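Local coordinates for protein major pepsin inhibitor 3 (Ascaris suum, PDB 1F32) that inhibits the aspartic protease pepsin as a secreted, disulfide-bonded protein of the I33 inhibitor family, at residues 3-9 / 70-76. Sequence-based numbering, arbitrary orientation.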
# COMPACT_ATOMS: atom_id res chain seq x y z
N LEU A 3 -16.49 -5.48 -3.20
CA LEU A 3 -16.40 -4.31 -2.34
C LEU A 3 -15.23 -4.43 -1.37
O LEU A 3 -15.02 -3.57 -0.51
CB LEU A 3 -17.71 -4.13 -1.58
CG LEU A 3 -18.22 -5.18 -0.59
CD1 LEU A 3 -19.67 -4.84 -0.25
CD2 LEU A 3 -18.13 -6.58 -1.17
N PHE A 4 -14.45 -5.48 -1.54
CA PHE A 4 -13.31 -5.71 -0.67
C PHE A 4 -12.27 -6.60 -1.33
O PHE A 4 -12.60 -7.51 -2.10
CB PHE A 4 -13.81 -6.36 0.63
CG PHE A 4 -12.71 -6.73 1.58
CD1 PHE A 4 -11.99 -5.75 2.26
CD2 PHE A 4 -12.42 -8.07 1.83
CE1 PHE A 4 -10.99 -6.10 3.16
CE2 PHE A 4 -11.43 -8.44 2.73
CZ PHE A 4 -10.71 -7.45 3.40
N SER A 5 -11.00 -6.30 -1.05
CA SER A 5 -9.91 -7.11 -1.54
C SER A 5 -8.79 -6.90 -0.53
O SER A 5 -8.70 -5.84 0.10
CB SER A 5 -9.45 -6.69 -2.95
OG SER A 5 -8.67 -5.51 -2.91
N MET A 6 -7.97 -7.92 -0.35
CA MET A 6 -6.86 -7.83 0.59
C MET A 6 -5.65 -8.56 0.04
O MET A 6 -5.78 -9.52 -0.72
CB MET A 6 -7.25 -8.45 1.94
CG MET A 6 -7.36 -9.97 1.92
SD MET A 6 -7.74 -10.66 3.54
CE MET A 6 -9.40 -11.31 3.25
N SER A 7 -4.47 -8.11 0.43
CA SER A 7 -3.24 -8.75 -0.02
C SER A 7 -2.09 -8.56 0.96
O SER A 7 -2.15 -7.73 1.87
CB SER A 7 -2.84 -8.22 -1.40
OG SER A 7 -2.81 -6.81 -1.41
N THR A 8 -1.05 -9.36 0.78
CA THR A 8 0.12 -9.27 1.63
C THR A 8 1.30 -8.97 0.73
O THR A 8 1.32 -9.38 -0.42
CB THR A 8 0.35 -10.60 2.39
OG1 THR A 8 -0.71 -10.80 3.33
CG2 THR A 8 1.68 -10.57 3.13
N GLY A 9 2.28 -8.24 1.25
CA GLY A 9 3.45 -7.90 0.46
C GLY A 9 4.31 -9.10 0.13
O GLY A 9 4.02 -10.22 0.58
N ASP A 70 6.28 -7.49 4.22
CA ASP A 70 5.16 -8.38 4.47
C ASP A 70 3.94 -7.64 5.01
O ASP A 70 3.04 -8.26 5.57
CB ASP A 70 5.58 -9.47 5.47
CG ASP A 70 6.00 -8.90 6.80
OD1 ASP A 70 6.20 -7.67 6.90
OD2 ASP A 70 6.15 -9.69 7.75
N MET A 71 3.90 -6.33 4.85
CA MET A 71 2.74 -5.61 5.38
C MET A 71 1.48 -5.99 4.61
O MET A 71 1.56 -6.52 3.50
CB MET A 71 2.98 -4.10 5.37
CG MET A 71 3.08 -3.45 4.02
SD MET A 71 3.34 -1.68 4.30
CE MET A 71 4.15 -1.26 2.79
N LYS A 72 0.33 -5.74 5.23
CA LYS A 72 -0.95 -6.07 4.63
C LYS A 72 -1.65 -4.86 4.02
O LYS A 72 -1.45 -3.72 4.44
CB LYS A 72 -1.87 -6.69 5.69
CG LYS A 72 -1.34 -7.97 6.32
CD LYS A 72 -2.42 -8.64 7.16
CE LYS A 72 -1.89 -9.84 7.94
NZ LYS A 72 -0.93 -9.42 9.01
N MET A 73 -2.47 -5.12 3.02
CA MET A 73 -3.21 -4.06 2.37
C MET A 73 -4.67 -4.50 2.36
O MET A 73 -4.97 -5.68 2.18
CB MET A 73 -2.70 -3.87 0.94
CG MET A 73 -3.45 -2.82 0.13
SD MET A 73 -2.54 -2.54 -1.39
CE MET A 73 -3.37 -1.12 -2.02
N PHE A 74 -5.56 -3.53 2.57
CA PHE A 74 -6.99 -3.78 2.57
C PHE A 74 -7.60 -2.69 1.68
O PHE A 74 -7.34 -1.50 1.88
CB PHE A 74 -7.57 -3.67 3.98
CG PHE A 74 -7.04 -4.70 4.95
CD1 PHE A 74 -7.40 -6.05 4.84
CD2 PHE A 74 -6.21 -4.32 6.00
CE1 PHE A 74 -6.95 -7.00 5.77
CE2 PHE A 74 -5.75 -5.26 6.94
CZ PHE A 74 -6.12 -6.60 6.82
N ASN A 75 -8.39 -3.11 0.71
CA ASN A 75 -9.01 -2.17 -0.21
C ASN A 75 -10.53 -2.17 -0.07
O ASN A 75 -11.17 -3.19 -0.26
CB ASN A 75 -8.61 -2.54 -1.63
CG ASN A 75 -7.11 -2.59 -1.78
OD1 ASN A 75 -6.42 -1.58 -1.62
ND2 ASN A 75 -6.58 -3.78 -2.08
N PHE A 76 -11.08 -1.00 0.28
CA PHE A 76 -12.52 -0.85 0.47
C PHE A 76 -13.06 0.10 -0.59
O PHE A 76 -12.29 0.64 -1.38
CB PHE A 76 -12.81 -0.21 1.83
CG PHE A 76 -12.14 -0.91 2.98
CD1 PHE A 76 -12.68 -2.07 3.52
CD2 PHE A 76 -10.95 -0.42 3.50
CE1 PHE A 76 -12.02 -2.74 4.57
CE2 PHE A 76 -10.29 -1.06 4.54
CZ PHE A 76 -10.83 -2.23 5.08
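Ser5 and Asn75 face each other on one side of a two-strand pairing and join through their side chains. Asn75 ND2 donates to Ser5 OG at 2.8 Å, with the hydroxyl close to the amide plane. A first torsion of 77° puts this oxygen between the Ser5 backbone N and carbonyl carbon, within reach of the amide. Asn75 OD1 is hydrogen-bonded to Ser80 OG. Both ends of the amide are held, which restrains its rotation. The backbones of Ser5 and Asn75 form an antiparallel hydrogen-bonded pair: Asn75 N to Ser5 O is 2.8 Å and nearly straight, while Ser5 N to Asn75 O is longer at 3.2 Å. Ser7 and Met73 form the next such pair, with Met6 and Phe74 the non-hydrogen-bonded pair between. Strand 5-8 is an edge strand of a five-stranded antiparallel sheet, consistent with its pairing with the pepsin flap in the inhibited complex. Gly9 N adds a last bond to Met71 O. The other side of the sheet carries the aromatic groups, and helix 98-116 packs there. Phe4 has CG anti to its N (chi1 176°), and its ring runs alongside those of Phe74 and Phe76. Phe74 CD1 meets the Phe4 ring at its edge, 3.9 Å from CZ. Phe76 meets Phe4 obliquely, with the two CE1 atoms 3.8 Å apart and the planes at 34°. Phe107 meets Phe76 edge-to-face and also meets the Phe4 ring. Met6 rests its CB 3.8 Å from Phe74 CD1, and Arg108 touches Phe4, Met6 and Phe74.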